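Local coordinates for lovastatin nonaketide synthase, polyketide synthase component (Aspergillus terreus, PDB 7CPX), which builds the nonaketide dihydromonacolin L from malonyl-CoA units, with NADPH and S-adenosyl-L-methionine, as the core of the lovastatin pathway, at residues T991-A996 with V1031-E1036; A1517-H1522 with I1546-H1551; A294-T299 with T337-H342. The protein carries 2 engineered substitutions. One frame throughout, in Å; residues are numbered along the deposited sequence.

Overall arrangement
The three contacts lie in three catalytic domains of one long chain: contact 3 in the ketosynthase, contact 1 in the dehydratase and contact 2 in the methyltransferase. None touches another, and the centres of contacts 2 and 3 are about 102 Å apart. Each draws mainly on buried residues, though contact 3 has a partly exposed margin at Lys297 and Thr337. Contacts 1 and 2 join neighbouring strands, antiparallel in the first and parallel in the second, so backbone hydrogen bonds do much of the work; contact 2 adds a glutamate carboxylate beside a loop. Contact 3 joins two helices through apolar packing, with no hydrogen bond between its segments.

Contact 1: T991-A996 with V1031-E1036; sequences TVFPAA and VIFDDE
With chi1 at -63°, Phe1033 swings its ring away from its own carbonyl carbon and against the neighbouring segment, where CE2 comes 3.6 Å from Phe993 CB. Phe993 has its CG opposite the backbone N (chi1 -165°), which carries the end of that ring away toward Tyr998 and Leu1042. The two side chains run side by side, meeting where Phe993 CB faces the CE2 side of the Phe1033 ring. Thr991 O lies at the Phe1033 ring edge, near its plane, while Val1031 CG1 sits over one face. These residues belong to a short antiparallel pairing, its first strand leading into helix 995-1012, in the N-terminal hotdog fold of the dehydratase domain. Two backbone bonds link this weakly bonded pair of strands: Phe1033 N to Thr991 O, 2.7 Å, and Phe993 N to Val1031 O, 3.0 Å. Between them Val992 and Ile1032 form a non-hydrogen-bonded pair, CA atoms 4.6 Å apart. Their branched side chains suit a strand and lie alongside each other, Ile1032 CD1 touching Val992 CG2. Val992 O is also hydrogen-bonded to ND1 of His985, the predicted proton acceptor of dehydration, and Pro994, at the helix N-cap, packs against His985 and Asp1174.

Contact 2: A1517-H1522 with I1546-H1551; sequences ASNVLH and ILEITH
Glu1548, Leu1547 and Asn1519 bury the most surface in this contact, nearly half of it together, where parallel strands 1512-1518 and 1542-1547 end side by side in the sheet of a Rossmann-like, class I methyltransferase fold. Leu1547 N donates to Ala1517 O at 2.9 Å, and Leu1547 O in turn faces Asn1519 N as the chain turns out of the sheet. The side chain of Leu1547 is apolar because it packs into helix 1420-1436, while its CB also lies 3.4 Å from Asn1519 ND2. Asn1519, with positive backbone torsions that asparagine tolerates well, turns the chain into the loop 1519-1522. Glu1548 lies against that loop: its chain bends at chi2 (56°) and brings the carboxylate up to the backbone of Leu1521 and His1522. OE2 takes the N-H of His1522, although the very short modelled distance makes this bond doubtful. OE1 accepts from Ile1549 N, 3.2 Å away, through its anti lone pair. An acid is consistent with this buried place, beside the backbone N-H groups of the loop and of Ile1549. The His1522 ring lies obliquely to the carboxylate, their planes 52° apart. Leu1521 CD1 meets Ile1546 CG2 at 3.6 Å, the side chains crossing at about a right angle.

Contact 3: A294-T299 with T337-H342; sequences ALIKAT and TAFFGH
The ring of Phe339 meets Ile296 obliquely, with CZ 3.6 Å from the CG2 methyl and the two neighbouring ring carbons, CE1 and CE2, slightly farther off. Two more aromatic rings, those of Tyr300 and Phe317, meet it with their planes nearly perpendicular to its own, and Leu356 touches it from strand 356-358. A large flat side chain suits this junction because its far end can reach the other helix while the rest fills the space toward the sheet. With chi1 at -64°, Ile296 places CG2 against both Phe339 CZ and Ala338 CB, the latter 3.7 Å from that CG2. The small alanine lets the backbones come close, with the CA atoms of Lys297 and Ala338 only 6.0 Å apart. Here helix 289-302 packs against the C-terminal end of helix 327-339 in the thiolase-type fold of the ketosynthase. Leu295 and Thr299, on another side of the first helix, rest on strands 268-277 and 439-446. At the partly exposed margin Lys297 runs out extended beyond CG, its CE 3.6 Å from Thr337 O, and its NZ forms a salt bridge with Glu293, one turn back. Lysine fits because its long methylene chain covers the helix end. Thr337 turns its hydroxyl back to the carbonyls of Glu333 and Ala334. Beyond the helix, where Phe340 leaves helical geometry, the chain folds back and His342 NE2 makes a long, bent bond to Phe339 O at 3.3 Å, from well above the carbonyl plane.

Contact 1: T991-A996 with V1031-E1036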
loop_
_atom_site.group_PDB
_atom_site.type_symbol
_atom_site.label_atom_id
_atom_site.label_comp_id
_atom_site.label_asym_id
_atom_site.label_seq_id
_atom_site.Cartn_x
_atom_site.Cartn_y
_atom_site.Cartn_z
ATOM N N THR A 991 -24.935 -9.092 8.984
ATOM C CA THR A 991 -24.690 -8.365 7.746
ATOM C C THR A 991 -23.288 -8.691 7.251
ATOM O O THR A 991 -22.306 -8.500 7.975
ATOM C CB THR A 991 -24.851 -6.865 7.966
ATOM O OG1 THR A 991 -26.174 -6.587 8.440
ATOM C CG2 THR A 991 -24.616 -6.108 6.669
ATOM N N VAL A 992 -23.196 -9.185 6.021
ATOM C CA VAL A 992 -21.946 -9.662 5.447
ATOM C C VAL A 992 -21.689 -8.903 4.157
ATOM O O VAL A 992 -22.599 -8.737 3.336
ATOM C CB VAL A 992 -21.985 -11.178 5.186
ATOM C CG1 VAL A 992 -20.672 -11.645 4.589
ATOM C CG2 VAL A 992 -22.292 -11.924 6.471
ATOM N N PHE A 993 -20.458 -8.447 3.979
ATOM C CA PHE A 993 -20.101 -7.746 2.759
ATOM C C PHE A 993 -20.205 -8.710 1.584
ATOM O O PHE A 993 -19.563 -9.770 1.605
ATOM C CB PHE A 993 -18.691 -7.174 2.853
ATOM C CG PHE A 993 -18.384 -6.150 1.799
ATOM C CD1 PHE A 993 -18.816 -4.845 1.939
ATOM C CD2 PHE A 993 -17.666 -6.492 0.669
ATOM C CE1 PHE A 993 -18.540 -3.900 0.972
ATOM C CE2 PHE A 993 -17.385 -5.554 -0.301
ATOM C CZ PHE A 993 -17.823 -4.254 -0.150
ATOM N N PRO A 994 -20.989 -8.398 0.553
ATOM C CA PRO A 994 -21.181 -9.359 -0.535
ATOM C C PRO A 994 -19.888 -9.634 -1.284
ATOM O O PRO A 994 -19.014 -8.773 -1.405
ATOM C CB PRO A 994 -22.211 -8.671 -1.439
ATOM C CG PRO A 994 -22.070 -7.224 -1.140
ATOM C CD PRO A 994 -21.713 -7.140 0.308
ATOM N N ALA A 995 -19.774 -10.863 -1.791
ATOM C CA ALA A 995 -18.707 -11.165 -2.738
ATOM C C ALA A 995 -18.845 -10.296 -3.978
ATOM O O ALA A 995 -17.845 -9.835 -4.545
ATOM C CB ALA A 995 -18.740 -12.644 -3.109
ATOM N N ALA A 996 -20.084 -10.064 -4.413
ATOM C CA ALA A 996 -20.329 -9.056 -5.433
ATOM C C ALA A 996 -19.773 -7.708 -5.007
ATOM O O ALA A 996 -19.351 -6.916 -5.854
ATOM C CB ALA A 996 -21.825 -8.946 -5.710
ATOM N N VAL A 1031 -16.543 -10.801 5.126
ATOM C CA VAL A 1031 -16.517 -9.732 6.117
ATOM C C VAL A 1031 -17.846 -9.747 6.864
ATOM O O VAL A 1031 -18.892 -9.426 6.297
ATOM C CB VAL A 1031 -16.260 -8.369 5.466
ATOM C CG1 VAL A 1031 -16.778 -7.253 6.349
ATOM C CG2 VAL A 1031 -14.780 -8.183 5.214
ATOM N N ILE A 1032 -17.803 -10.114 8.139
ATOM C CA ILE A 1032 -18.993 -10.153 8.978
ATOM C C ILE A 1032 -19.080 -8.847 9.753
ATOM O O ILE A 1032 -18.142 -8.473 10.467
ATOM C CB ILE A 1032 -18.954 -11.355 9.935
ATOM C CG1 ILE A 1032 -18.607 -12.642 9.179
ATOM C CG2 ILE A 1032 -20.288 -11.501 10.650
ATOM C CD1 ILE A 1032 -19.555 -12.976 8.052
ATOM N N PHE A 1033 -20.205 -8.152 9.615
ATOM C CA PHE A 1033 -20.455 -6.909 10.333
ATOM C C PHE A 1033 -21.244 -7.236 11.594
ATOM O O PHE A 1033 -22.382 -7.709 11.518
ATOM C CB PHE A 1033 -21.210 -5.914 9.457
ATOM C CG PHE A 1033 -20.448 -5.478 8.242
ATOM C CD1 PHE A 1033 -19.490 -4.487 8.329
ATOM C CD2 PHE A 1033 -20.694 -6.056 7.012
ATOM C CE1 PHE A 1033 -18.788 -4.082 7.215
ATOM C CE2 PHE A 1033 -19.997 -5.657 5.891
ATOM C CZ PHE A 1033 -19.040 -4.668 5.992
ATOM N N ASP A 1034 -20.638 -6.980 12.755
ATOM C CA ASP A 1034 -21.321 -7.248 14.015
ATOM C C ASP A 1034 -22.576 -6.397 14.148
ATOM O O ASP A 1034 -23.616 -6.875 14.616
ATOM C CB ASP A 1034 -20.372 -6.996 15.185
ATOM C CG ASP A 1034 -20.973 -7.388 16.520
ATOM O OD1 ASP A 1034 -22.080 -7.965 16.530
ATOM O OD2 ASP A 1034 -20.337 -7.120 17.561
ATOM N N ASP A 1035 -22.498 -5.133 13.741
ATOM C CA ASP A 1035 -23.631 -4.224 13.833
ATOM C C ASP A 1035 -23.510 -3.195 12.721
ATOM O O ASP A 1035 -22.440 -3.011 12.135
ATOM C CB ASP A 1035 -23.692 -3.542 15.204
ATOM C CG ASP A 1035 -24.962 -2.738 15.401
ATOM O OD1 ASP A 1035 -25.822 -2.748 14.494
ATOM O OD2 ASP A 1035 -25.103 -2.096 16.463
ATOM N N GLU A 1036 -24.627 -2.524 12.436
ATOM C CA GLU A 1036 -24.645 -1.550 11.353
ATOM C C GLU A 1036 -23.653 -0.419 11.575
ATOM O O GLU A 1036 -23.242 0.229 10.607
ATOM C CB GLU A 1036 -26.053 -0.978 11.184
ATOM C CG GLU A 1036 -26.546 -0.175 12.374
ATOM C CD GLU A 1036 -27.956 0.345 12.178
ATOM O OE1 GLU A 1036 -28.580 -0.003 11.153
ATOM O OE2 GLU A 1036 -28.439 1.101 13.045
#

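Contact 2: A1517-H1522 with I1546-H1551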
loop_
_atom_site.group_PDB
_atom_site.type_symbol
_atom_site.label_atom_id
_atom_site.label_comp_id
_atom_site.label_asym_id
_atom_site.label_seq_id
_atom_site.Cartn_x
_atom_site.Cartn_y
_atom_site.Cartn_z
ATOM N N ALA A 1517 -32.120 -56.589 30.615
ATOM C CA ALA A 1517 -31.327 -56.955 31.785
ATOM C C ALA A 1517 -30.149 -57.803 31.321
ATOM O O ALA A 1517 -30.318 -58.981 30.988
ATOM C CB ALA A 1517 -32.176 -57.705 32.805
ATOM N N SER A 1518 -28.956 -57.212 31.320
ATOM C CA SER A 1518 -27.760 -57.848 30.765
ATOM C C SER A 1518 -26.991 -58.532 31.890
ATOM O O SER A 1518 -26.148 -57.924 32.550
ATOM C CB SER A 1518 -26.894 -56.821 30.045
ATOM O OG SER A 1518 -25.700 -57.412 29.563
ATOM N N ASN A 1519 -27.284 -59.816 32.100
ATOM C CA ASN A 1519 -26.552 -60.653 33.050
ATOM C C ASN A 1519 -26.355 -59.934 34.381
ATOM O O ASN A 1519 -25.273 -59.945 34.974
ATOM C CB ASN A 1519 -25.210 -61.090 32.463
ATOM C CG ASN A 1519 -25.368 -61.914 31.202
ATOM O OD1 ASN A 1519 -25.632 -63.114 31.260
ATOM N ND2 ASN A 1519 -25.208 -61.271 30.051
ATOM N N VAL A 1520 -27.424 -59.295 34.851
ATOM C CA VAL A 1520 -27.388 -58.572 36.119
ATOM C C VAL A 1520 -28.463 -59.025 37.093
ATOM O O VAL A 1520 -28.349 -58.746 38.300
ATOM C CB VAL A 1520 -27.499 -57.052 35.867
ATOM C CG1 VAL A 1520 -28.877 -56.697 35.327
ATOM C CG2 VAL A 1520 -27.181 -56.269 37.132
ATOM N N LEU A 1521 -29.510 -59.721 36.648
ATOM C CA LEU A 1521 -30.516 -60.220 37.576
ATOM C C LEU A 1521 -29.944 -61.244 38.546
ATOM O O LEU A 1521 -30.523 -61.456 39.616
ATOM C CB LEU A 1521 -31.688 -60.831 36.804
ATOM C CG LEU A 1521 -32.398 -59.901 35.817
ATOM C CD1 LEU A 1521 -33.593 -60.603 35.191
ATOM C CD2 LEU A 1521 -32.828 -58.607 36.493
ATOM N N HIS A 1522 -28.828 -61.885 38.196
ATOM C CA HIS A 1522 -28.165 -62.801 39.113
ATOM C C HIS A 1522 -27.343 -62.075 40.167
ATOM O O HIS A 1522 -26.900 -62.710 41.131
ATOM C CB HIS A 1522 -27.258 -63.765 38.343
ATOM C CG HIS A 1522 -26.028 -63.120 37.785
ATOM N ND1 HIS A 1522 -24.784 -63.712 37.847
ATOM C CD2 HIS A 1522 -25.850 -61.935 37.155
ATOM C CE1 HIS A 1522 -23.893 -62.919 37.281
ATOM N NE2 HIS A 1522 -24.514 -61.834 36.851
ATOM N N ILE A 1546 -33.896 -60.609 28.726
ATOM C CA ILE A 1546 -33.039 -60.997 29.840
ATOM C C ILE A 1546 -31.925 -61.885 29.309
ATOM O O ILE A 1546 -32.193 -62.948 28.736
ATOM C CB ILE A 1546 -33.834 -61.723 30.937
ATOM C CG1 ILE A 1546 -34.944 -60.823 31.482
ATOM C CG2 ILE A 1546 -32.909 -62.169 32.059
ATOM C CD1 ILE A 1546 -36.239 -60.904 30.702
ATOM N N LEU A 1547 -30.680 -61.449 29.496
ATOM C CA LEU A 1547 -29.519 -62.323 29.408
ATOM C C LEU A 1547 -29.116 -62.680 30.830
ATOM O O LEU A 1547 -28.781 -61.791 31.620
ATOM C CB LEU A 1547 -28.352 -61.648 28.685
ATOM C CG LEU A 1547 -28.536 -61.228 27.229
ATOM C CD1 LEU A 1547 -28.874 -59.751 27.136
ATOM C CD2 LEU A 1547 -27.275 -61.551 26.440
ATOM N N GLU A 1548 -29.155 -63.966 31.164
ATOM C CA GLU A 1548 -28.862 -64.360 32.533
ATOM C C GLU A 1548 -28.484 -65.831 32.570
ATOM O O GLU A 1548 -28.749 -66.590 31.633
ATOM C CB GLU A 1548 -30.057 -64.084 33.454
ATOM C CG GLU A 1548 -29.729 -64.074 34.943
ATOM C CD GLU A 1548 -28.639 -63.080 35.299
ATOM O OE1 GLU A 1548 -27.454 -63.370 35.032
ATOM O OE2 GLU A 1548 -28.969 -62.006 35.843
ATOM N N ILE A 1549 -27.854 -66.219 33.679
ATOM C CA ILE A 1549 -27.423 -67.596 33.866
ATOM C C ILE A 1549 -28.635 -68.511 33.964
ATOM O O ILE A 1549 -29.656 -68.165 34.573
ATOM C CB ILE A 1549 -26.538 -67.711 35.120
ATOM C CG1 ILE A 1549 -27.272 -67.166 36.352
ATOM C CG2 ILE A 1549 -25.229 -66.971 34.907
ATOM C CD1 ILE A 1549 -26.591 -67.489 37.667
ATOM N N THR A 1550 -28.528 -69.688 33.352
ATOM C CA THR A 1550 -29.580 -70.690 33.415
ATOM C C THR A 1550 -28.960 -72.058 33.176
ATOM O O THR A 1550 -27.860 -72.171 32.632
ATOM C CB THR A 1550 -30.687 -70.408 32.389
ATOM O OG1 THR A 1550 -31.696 -71.420 32.474
ATOM C CG2 THR A 1550 -30.123 -70.376 30.976
ATOM N N HIS A 1551 -29.675 -73.098 33.603
ATOM C CA HIS A 1551 -29.297 -74.487 33.338
ATOM C C HIS A 1551 -27.810 -74.719 33.625
ATOM O O HIS A 1551 -27.001 -74.985 32.737
ATOM C CB HIS A 1551 -29.647 -74.868 31.897
ATOM C CG HIS A 1551 -31.118 -74.886 31.623
ATOM N ND1 HIS A 1551 -31.932 -75.932 32.003
ATOM C CD2 HIS A 1551 -31.922 -73.986 31.011
ATOM C CE1 HIS A 1551 -33.175 -75.675 31.635
ATOM N NE2 HIS A 1551 -33.195 -74.500 31.033
#

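Contact 3: A294-T299 with T337-H342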
loop_
_atom_site.group_PDB
_atom_site.type_symbol
_atom_site.label_atom_id
_atom_site.label_comp_id
_atom_site.label_asym_id
_atom_site.label_seq_id
_atom_site.Cartn_x
_atom_site.Cartn_y
_atom_site.Cartn_z
ATOM N N ALA A 294 -23.459 34.170 35.060
ATOM C CA ALA A 294 -22.613 34.492 36.202
ATOM C C ALA A 294 -21.326 35.162 35.747
ATOM O O ALA A 294 -20.838 36.091 36.397
ATOM C CB ALA A 294 -22.307 33.227 37.002
ATOM N N LEU A 295 -20.762 34.701 34.631
ATOM C CA LEU A 295 -19.558 35.321 34.091
ATOM C C LEU A 295 -19.805 36.783 33.756
ATOM O O LEU A 295 -19.010 37.658 34.112
ATOM C CB LEU A 295 -19.098 34.565 32.846
ATOM C CG LEU A 295 -18.089 35.275 31.944
ATOM C CD1 LEU A 295 -16.842 35.640 32.718
ATOM C CD2 LEU A 295 -17.736 34.404 30.754
ATOM N N ILE A 296 -20.905 37.063 33.061
ATOM C CA ILE A 296 -21.204 38.436 32.668
ATOM C C ILE A 296 -21.411 39.302 33.902
ATOM O O ILE A 296 -20.873 40.413 34.005
ATOM C CB ILE A 296 -22.430 38.473 31.740
ATOM C CG1 ILE A 296 -22.125 37.725 30.442
ATOM C CG2 ILE A 296 -22.817 39.907 31.440
ATOM C CD1 ILE A 296 -23.343 37.430 29.606
ATOM N N LYS A 297 -22.193 38.805 34.862
ATOM C CA LYS A 297 -22.462 39.585 36.064
ATOM C C LYS A 297 -21.180 39.861 36.838
ATOM O O LYS A 297 -20.950 40.989 37.290
ATOM C CB LYS A 297 -23.475 38.856 36.945
ATOM C CG LYS A 297 -24.870 38.789 36.347
ATOM C CD LYS A 297 -25.838 38.073 37.272
ATOM C CE LYS A 297 -27.261 38.133 36.743
ATOM N NZ LYS A 297 -28.225 37.464 37.656
ATOM N N ALA A 298 -20.328 38.845 36.997
ATOM C CA ALA A 298 -19.082 39.027 37.730
ATOM C C ALA A 298 -18.152 39.986 37.002
ATOM O O ALA A 298 -17.477 40.803 37.636
ATOM C CB ALA A 298 -18.398 37.678 37.940
ATOM N N THR A 299 -18.093 39.895 35.673
ATOM C CA THR A 299 -17.241 40.799 34.912
ATOM C C THR A 299 -17.705 42.240 35.066
ATOM O O THR A 299 -16.886 43.149 35.246
ATOM C CB THR A 299 -17.235 40.395 33.438
ATOM O OG1 THR A 299 -16.945 38.996 33.325
ATOM C CG2 THR A 299 -16.189 41.184 32.673
ATOM N N THR A 337 -30.678 36.933 30.954
ATOM C CA THR A 337 -30.739 36.874 32.407
ATOM C C THR A 337 -29.664 37.718 33.073
ATOM O O THR A 337 -29.820 38.083 34.243
ATOM C CB THR A 337 -30.614 35.424 32.880
ATOM O OG1 THR A 337 -29.405 34.853 32.366
ATOM C CG2 THR A 337 -31.801 34.607 32.402
ATOM N N ALA A 338 -28.581 38.036 32.363
ATOM C CA ALA A 338 -27.552 38.893 32.934
ATOM C C ALA A 338 -27.924 40.362 32.791
ATOM O O ALA A 338 -27.812 41.134 33.749
ATOM C CB ALA A 338 -26.206 38.615 32.263
ATOM N N PHE A 339 -28.375 40.762 31.604
ATOM C CA PHE A 339 -28.760 42.144 31.359
ATOM C C PHE A 339 -30.235 42.407 31.617
ATOM O O PHE A 339 -30.647 43.572 31.631
ATOM C CB PHE A 339 -28.425 42.535 29.919
ATOM C CG PHE A 339 -26.976 42.382 29.579
ATOM C CD1 PHE A 339 -26.043 43.289 30.039
ATOM C CD2 PHE A 339 -26.547 41.328 28.798
ATOM C CE1 PHE A 339 -24.709 43.148 29.729
ATOM C CE2 PHE A 339 -25.217 41.180 28.482
ATOM C CZ PHE A 339 -24.294 42.091 28.948
ATOM N N PHE A 340 -31.034 41.365 31.816
ATOM C CA PHE A 340 -32.465 41.515 32.035
ATOM C C PHE A 340 -32.919 40.400 32.969
ATOM O O PHE A 340 -32.103 39.746 33.624
ATOM C CB PHE A 340 -33.221 41.505 30.698
ATOM C CG PHE A 340 -32.684 42.483 29.691
ATOM C CD1 PHE A 340 -33.112 43.797 29.684
ATOM C CD2 PHE A 340 -31.741 42.087 28.761
ATOM C CE1 PHE A 340 -32.616 44.698 28.763
ATOM C CE2 PHE A 340 -31.238 42.982 27.837
ATOM C CZ PHE A 340 -31.676 44.291 27.838
ATOM N N GLY A 341 -34.228 40.182 33.030
ATOM C CA GLY A 341 -34.768 39.212 33.961
ATOM C C GLY A 341 -34.554 39.593 35.407
ATOM O O GLY A 341 -34.350 38.714 36.250
ATOM N N HIS A 342 -34.590 40.892 35.716
ATOM C CA HIS A 342 -34.413 41.363 37.084
ATOM C C HIS A 342 -35.413 42.461 37.433
ATOM O O HIS A 342 -35.185 43.213 38.388
ATOM C CB HIS A 342 -32.985 41.874 37.296
ATOM C CG HIS A 342 -32.569 42.926 36.315
ATOM N ND1 HIS A 342 -33.109 44.194 36.308
ATOM C CD2 HIS A 342 -31.666 42.898 35.305
ATOM C CE1 HIS A 342 -32.556 44.901 35.339
ATOM N NE2 HIS A 342 -31.677 44.137 34.715
#